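Local coordinates for putative transcriptional regulator protein, LacI family (Rhizobium etli, PDB 3MIZ) that probably binds cis-regulatory DNA as a transcription factor of the LacI repressor family, with a periplasmic-binding-protein-like domain, at residues V30-G35 with L75-Y80; R82-E87 with T95-C100. One frame throughout, in Å; residues are numbered along the deposited sequence.

Contact 1: V30-G35 with L75-Y80; sequences VDIVRG and LYVTMY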
loop_
_atom_site.group_PDB
_atom_site.type_symbol
_atom_site.label_atom_id
_atom_site.label_comp_id
_atom_site.label_asym_id
_atom_site.label_seq_id
_atom_site.Cartn_x
_atom_site.Cartn_y
_atom_site.Cartn_z
ATOM N N VAL A 30 -6.921 2.193 -0.857
ATOM C CA VAL A 30 -6.908 3.643 -0.771
ATOM C C VAL A 30 -7.468 4.261 -2.039
ATOM O O VAL A 30 -7.914 5.406 -2.024
ATOM C CB VAL A 30 -5.478 4.181 -0.552
ATOM C CG1 VAL A 30 -4.904 3.621 0.739
ATOM C CG2 VAL A 30 -4.597 3.815 -1.736
ATOM N N ASP A 31 -7.442 3.508 -3.139
ATOM C CA ASP A 31 -7.971 4.020 -4.398
ATOM C C ASP A 31 -9.446 4.391 -4.272
ATOM O O ASP A 31 -9.942 5.249 -5.001
ATOM C CB ASP A 31 -7.779 2.999 -5.521
ATOM C CG ASP A 31 -6.791 3.472 -6.566
ATOM O OD1 ASP A 31 -5.722 3.995 -6.181
ATOM O OD2 ASP A 31 -7.082 3.320 -7.770
ATOM N N ILE A 32 -10.162 3.744 -3.355
ATOM C CA ILE A 32 -11.568 4.094 -3.177
ATOM C C ILE A 32 -11.570 5.511 -2.632
ATOM O O ILE A 32 -12.331 6.368 -3.080
ATOM C CB ILE A 32 -12.278 3.176 -2.165
ATOM C CG1 ILE A 32 -12.374 1.759 -2.727
ATOM C CG2 ILE A 32 -13.697 3.715 -1.885
ATOM C CD1 ILE A 32 -12.909 0.746 -1.721
ATOM N N VAL A 33 -10.703 5.752 -1.656
ATOM C CA VAL A 33 -10.607 7.069 -1.047
ATOM C C VAL A 33 -10.196 8.072 -2.115
ATOM O O VAL A 33 -10.729 9.178 -2.175
ATOM C CB VAL A 33 -9.595 7.062 0.105
ATOM C CG1 VAL A 33 -9.592 8.407 0.811
ATOM C CG2 VAL A 33 -9.946 5.950 1.080
ATOM N N ARG A 34 -9.261 7.669 -2.968
ATOM C CA ARG A 34 -8.796 8.519 -4.056
ATOM C C ARG A 34 -9.976 8.908 -4.944
ATOM O O ARG A 34 -10.099 10.058 -5.364
ATOM C CB ARG A 34 -7.746 7.769 -4.888
ATOM C CG ARG A 34 -7.267 8.516 -6.120
ATOM C CD ARG A 34 -6.524 7.575 -7.068
ATOM N NE ARG A 34 -6.466 8.128 -8.415
ATOM C CZ ARG A 34 -6.369 7.401 -9.521
ATOM N NH1 ARG A 34 -6.317 6.075 -9.448
ATOM N NH2 ARG A 34 -6.335 8.000 -10.705
ATOM N N GLY A 35 -10.843 7.941 -5.227
ATOM C CA GLY A 35 -12.006 8.205 -6.055
ATOM C C GLY A 35 -12.981 9.123 -5.342
ATOM O O GLY A 35 -13.534 10.047 -5.945
ATOM N N LEU A 75 -19.787 7.555 3.939
ATOM C CA LEU A 75 -19.446 6.528 2.976
ATOM C C LEU A 75 -18.808 5.457 3.850
ATOM O O LEU A 75 -17.740 5.658 4.422
ATOM C CB LEU A 75 -18.464 7.066 1.938
ATOM C CG LEU A 75 -19.133 8.105 1.034
ATOM C CD1 LEU A 75 -18.090 8.856 0.232
ATOM C CD2 LEU A 75 -20.133 7.396 0.119
ATOM N N TYR A 76 -19.511 4.343 3.997
ATOM C CA TYR A 76 -19.053 3.223 4.804
ATOM C C TYR A 76 -18.209 2.369 3.873
ATOM O O TYR A 76 -18.744 1.679 3.007
ATOM C CB TYR A 76 -20.257 2.423 5.280
ATOM C CG TYR A 76 -19.957 1.526 6.433
ATOM C CD1 TYR A 76 -19.910 2.037 7.730
ATOM C CD2 TYR A 76 -19.744 0.159 6.245
ATOM C CE1 TYR A 76 -19.669 1.220 8.812
ATOM C CE2 TYR A 76 -19.500 -0.672 7.329
ATOM C CZ TYR A 76 -19.467 -0.129 8.614
ATOM O OH TYR A 76 -19.245 -0.935 9.707
ATOM N N VAL A 77 -16.895 2.407 4.064
ATOM C CA VAL A 77 -15.979 1.686 3.193
ATOM C C VAL A 77 -15.156 0.616 3.901
ATOM O O VAL A 77 -14.508 0.872 4.918
ATOM C CB VAL A 77 -15.002 2.686 2.519
ATOM C CG1 VAL A 77 -14.102 1.967 1.521
ATOM C CG2 VAL A 77 -15.784 3.803 1.857
ATOM N N THR A 78 -15.180 -0.592 3.359
ATOM C CA THR A 78 -14.392 -1.669 3.944
ATOM C C THR A 78 -13.157 -1.884 3.071
ATOM O O THR A 78 -13.212 -1.701 1.850
ATOM C CB THR A 78 -15.216 -2.970 4.049
ATOM O OG1 THR A 78 -15.795 -3.289 2.777
ATOM C CG2 THR A 78 -16.340 -2.793 5.073
HETATM N N MSE A 79 -12.040 -2.254 3.693
HETATM C CA MSE A 79 -10.802 -2.484 2.948
HETATM C C MSE A 79 -10.937 -3.667 1.991
HETATM O O MSE A 79 -10.386 -3.653 0.888
HETATM C CB MSE A 79 -9.643 -2.706 3.918
HETATM C CG MSE A 79 -9.201 -1.438 4.618
HETATM SE SE MSE A 79 -8.611 -0.099 3.333
HETATM C CE MSE A 79 -10.205 1.020 3.237
ATOM N N TYR A 80 -11.647 -4.705 2.418
ATOM C CA TYR A 80 -11.884 -5.845 1.543
ATOM C C TYR A 80 -13.378 -6.097 1.545
ATOM O O TYR A 80 -14.101 -5.621 2.424
ATOM C CB TYR A 80 -11.115 -7.106 1.985
ATOM C CG TYR A 80 -11.159 -7.411 3.459
ATOM C CD1 TYR A 80 -10.119 -7.014 4.301
ATOM C CD2 TYR A 80 -12.231 -8.111 4.016
ATOM C CE1 TYR A 80 -10.139 -7.311 5.662
ATOM C CE2 TYR A 80 -12.262 -8.406 5.374
ATOM C CZ TYR A 80 -11.214 -8.008 6.188
ATOM O OH TYR A 80 -11.233 -8.327 7.524
#

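Contact 2: R82-E87 with T95-C100; sequences RIVDPE and TVMINC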
loop_
_atom_site.group_PDB
_atom_site.type_symbol
_atom_site.label_atom_id
_atom_site.label_comp_id
_atom_site.label_asym_id
_atom_site.label_seq_id
_atom_site.Cartn_x
_atom_site.Cartn_y
_atom_site.Cartn_z
ATOM N N ARG A 82 -16.889 -7.237 2.242
ATOM C CA ARG A 82 -17.514 -7.807 3.429
ATOM C C ARG A 82 -19.032 -7.679 3.375
ATOM O O ARG A 82 -19.577 -6.868 2.620
ATOM C CB ARG A 82 -17.038 -7.070 4.691
ATOM C CG ARG A 82 -15.554 -7.150 5.013
ATOM C CD ARG A 82 -15.230 -6.260 6.211
ATOM N NE ARG A 82 -16.071 -6.593 7.358
ATOM C CZ ARG A 82 -16.258 -5.804 8.413
ATOM N NH1 ARG A 82 -15.662 -4.619 8.481
ATOM N NH2 ARG A 82 -17.060 -6.196 9.399
ATOM N N ILE A 83 -19.705 -8.497 4.174
ATOM C CA ILE A 83 -21.152 -8.436 4.319
ATOM C C ILE A 83 -21.263 -8.057 5.795
ATOM O O ILE A 83 -20.827 -8.818 6.669
ATOM C CB ILE A 83 -21.830 -9.803 4.094
ATOM C CG1 ILE A 83 -21.614 -10.273 2.652
ATOM C CG2 ILE A 83 -23.327 -9.682 4.350
ATOM C CD1 ILE A 83 -22.127 -11.692 2.399
ATOM N N VAL A 84 -21.809 -6.878 6.075
ATOM C CA VAL A 84 -21.913 -6.418 7.451
ATOM C C VAL A 84 -22.859 -5.243 7.613
ATOM O O VAL A 84 -22.986 -4.398 6.719
ATOM C CB VAL A 84 -20.524 -6.004 7.992
ATOM C CG1 VAL A 84 -19.902 -4.954 7.081
ATOM C CG2 VAL A 84 -20.646 -5.455 9.413
ATOM N N ASP A 85 -23.545 -5.218 8.751
ATOM C CA ASP A 85 -24.455 -4.127 9.075
ATOM C C ASP A 85 -23.653 -3.111 9.871
ATOM O O ASP A 85 -22.973 -3.465 10.836
ATOM C CB ASP A 85 -25.616 -4.622 9.944
ATOM C CG ASP A 85 -26.812 -5.064 9.132
ATOM O OD1 ASP A 85 -26.683 -5.247 7.900
ATOM O OD2 ASP A 85 -27.893 -5.236 9.735
ATOM N N PRO A 86 -23.705 -1.833 9.477
ATOM C CA PRO A 86 -22.930 -0.872 10.268
ATOM C C PRO A 86 -23.480 -0.840 11.698
ATOM O O PRO A 86 -24.662 -1.101 11.916
ATOM C CB PRO A 86 -23.164 0.452 9.543
ATOM C CG PRO A 86 -23.425 0.027 8.109
ATOM C CD PRO A 86 -24.306 -1.198 8.292
ATOM N N GLU A 87 -22.612 -0.540 12.658
ATOM C CA GLU A 87 -23.001 -0.438 14.064
ATOM C C GLU A 87 -23.065 1.049 14.415
ATOM O O GLU A 87 -22.119 1.598 14.976
ATOM C CB GLU A 87 -21.964 -1.139 14.943
ATOM C CG GLU A 87 -22.057 -2.653 14.920
ATOM C CD GLU A 87 -23.296 -3.157 15.636
ATOM O OE1 GLU A 87 -23.384 -2.958 16.868
ATOM O OE2 GLU A 87 -24.184 -3.740 14.971
ATOM N N THR A 95 -26.347 7.304 4.350
ATOM C CA THR A 95 -25.162 6.472 4.178
ATOM C C THR A 95 -25.179 5.586 2.935
ATOM O O THR A 95 -26.217 5.054 2.552
ATOM C CB THR A 95 -24.994 5.551 5.402
ATOM O OG1 THR A 95 -24.845 6.350 6.582
ATOM C CG2 THR A 95 -23.780 4.645 5.247
ATOM N N VAL A 96 -24.014 5.438 2.312
ATOM C CA VAL A 96 -23.861 4.568 1.153
ATOM C C VAL A 96 -22.672 3.665 1.476
ATOM O O VAL A 96 -21.623 4.140 1.916
ATOM C CB VAL A 96 -23.580 5.355 -0.144
ATOM C CG1 VAL A 96 -23.217 4.394 -1.270
ATOM C CG2 VAL A 96 -24.815 6.156 -0.545
HETATM N N MSE A 97 -22.850 2.363 1.298
HETATM C CA MSE A 97 -21.778 1.409 1.577
HETATM C C MSE A 97 -20.966 1.138 0.311
HETATM O O MSE A 97 -21.528 0.987 -0.769
HETATM C CB MSE A 97 -22.375 0.099 2.115
HETATM C CG MSE A 97 -23.060 0.274 3.469
HETATM SE SE MSE A 97 -23.964 -1.336 4.081
HETATM C CE MSE A 97 -22.409 -2.376 4.517
ATOM N N ILE A 98 -19.643 1.097 0.450
ATOM C CA ILE A 98 -18.765 0.845 -0.692
ATOM C C ILE A 98 -17.795 -0.298 -0.400
ATOM O O ILE A 98 -17.062 -0.265 0.597
ATOM C CB ILE A 98 -17.944 2.098 -1.057
ATOM C CG1 ILE A 98 -18.889 3.285 -1.320
ATOM C CG2 ILE A 98 -17.103 1.809 -2.316
ATOM C CD1 ILE A 98 -18.187 4.654 -1.336
ATOM N N ASN A 99 -17.807 -1.293 -1.281
ATOM C CA ASN A 99 -16.954 -2.487 -1.201
ATOM C C ASN A 99 -17.501 -3.479 -0.182
ATOM O O ASN A 99 -16.800 -4.394 0.262
ATOM C CB ASN A 99 -15.517 -2.113 -0.820
ATOM C CG ASN A 99 -14.507 -3.151 -1.280
ATOM O OD1 ASN A 99 -13.407 -3.255 -0.738
ATOM N ND2 ASN A 99 -14.876 -3.918 -2.292
ATOM N N CYS A 100 -18.760 -3.286 0.188
ATOM C CA CYS A 100 -19.407 -4.143 1.153
ATOM C C CYS A 100 -20.915 -4.095 0.955
ATOM O O CYS A 100 -21.439 -3.228 0.250
ATOM C CB CYS A 100 -19.036 -3.706 2.580
ATOM S SG CYS A 100 -19.349 -1.946 2.956
#

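Contact 1: V30-G35 with L75-Y80
Ile32 and Val77 meet end-on, methyl against methyl. CD1 of Ile32 lies 3.7 Å from CG1 of Val77, and CG2 of the same isoleucine is 3.8 Å from that CG1, so both branches of Ile32 close on one methyl. Val77 presents it with CG1 anti to the backbone N (chi1 -176°). The Ile32 CD1 methyl also comes within 4.3 Å of Thr78 O. Tyr253 of helix 253-268 also touches Ile32, and Ile18 of strand 15-20 touches Val77.

This is helix-on-sheet packing in a Rossmann-like subdomain of the periplasmic-binding-protein type. Helix 30-42 connects parallel strands 15-20 and 46-51 in a beta-alpha-beta unit, and its Ile32 reaches strand 73-78, which flanks 15-20 on the side away from 46-51.

No hydrogen bond crosses between the two segments; the polar groups work locally. At the corner that the chain turns at 79 and 80, Thr78 OG1 donates to Tyr80 O at 2.9 Å, approaching from above the carbonyl plane (42° out of it) and tying the side chain to the turn. The backbone of Met79 (selenomethionine) has two side-chain partners, Asp21 at N and Ser29 at O.

Charges gather on the part of the helix turned from the strand. Arg34 NH1 and Asp31 OD2 form a salt bridge at 3.3 Å, weak as a hydrogen bond, with the carboxylate at the guanidinium edge. The same OD2 also takes Arg236, while Arg34 makes a cation-pi contact with Tyr254 and packs on Ser24 of the second subunit.

Contact 2: R82-E87 with T95-C100
Arg82, whose backbone runs beside Cys100, turns one face of its guanidinium to Val84: CG1 of Val84 sits 3.8 Å above the guanidinium plane, displaced from the middle of that face. The group itself leads away from 95-100, and its NH1 forms a salt bridge with Asp21.

Closer to the main chain, the two segments meet at a loose parallel pairing of short strands, 81-83 with 100-101. Arg82 N donates a weak hydrogen bond to Asn99 O, 3.5 Å away. The carbonyl answers with a CA-H...O contact, Cys100 CA to Arg82 O at 3.1 Å, and Cys100 CB crowds the same oxygen at 3.2 Å. Backbone hydrogen bonds also join Arg82 and Val84 to Arg101, just beyond.

Met97, present as selenomethionine, lies between the segments where they diverge. Its chain leaves the strand extended at chi2 (175°) and then bends at chi3 (72°), which swings CE against Val84 O at 3.0 Å, a tight approach. SE rests 4.2 Å from Pro86 CD. Pro86 also touches Trp63 and Glu59, and thus sits between helix 56-68 and Met97 on strand 95-97.

Little directional bonding therefore joins the two segments directly: one weak N-H...O bond, one CA-H...O contact and two further close carbon-to-oxygen approaches, with loose apolar contacts through Met97 besides. Segment 82-87 relies more on outside partners, Asp21 for Arg82 and Thr104, which hydrogen-bonds Asp85.

Overall arrangement
Contacts 1 and 2 follow each other along the chain, their centres 11 Å apart, and share the parallel sheet in which strands 73-78 and 95-97 are neighbours. Tyr76 joins them through its backbone: its O lies 2.8 Å from Ile98 N, and its N is 3.0 Å from Val96 O, both probable hydrogen bonds. Farther on, Thr78 OG1 packs 3.3 Å from Cys100 CB. Asp21 spans both contacts, with one carboxylate oxygen on Met79 N and the other on Arg82. Both contacts include the C-terminal ends of parallel strands, the region that in LacI-family relatives borders the effector cleft; a similar role here is plausible but inferred.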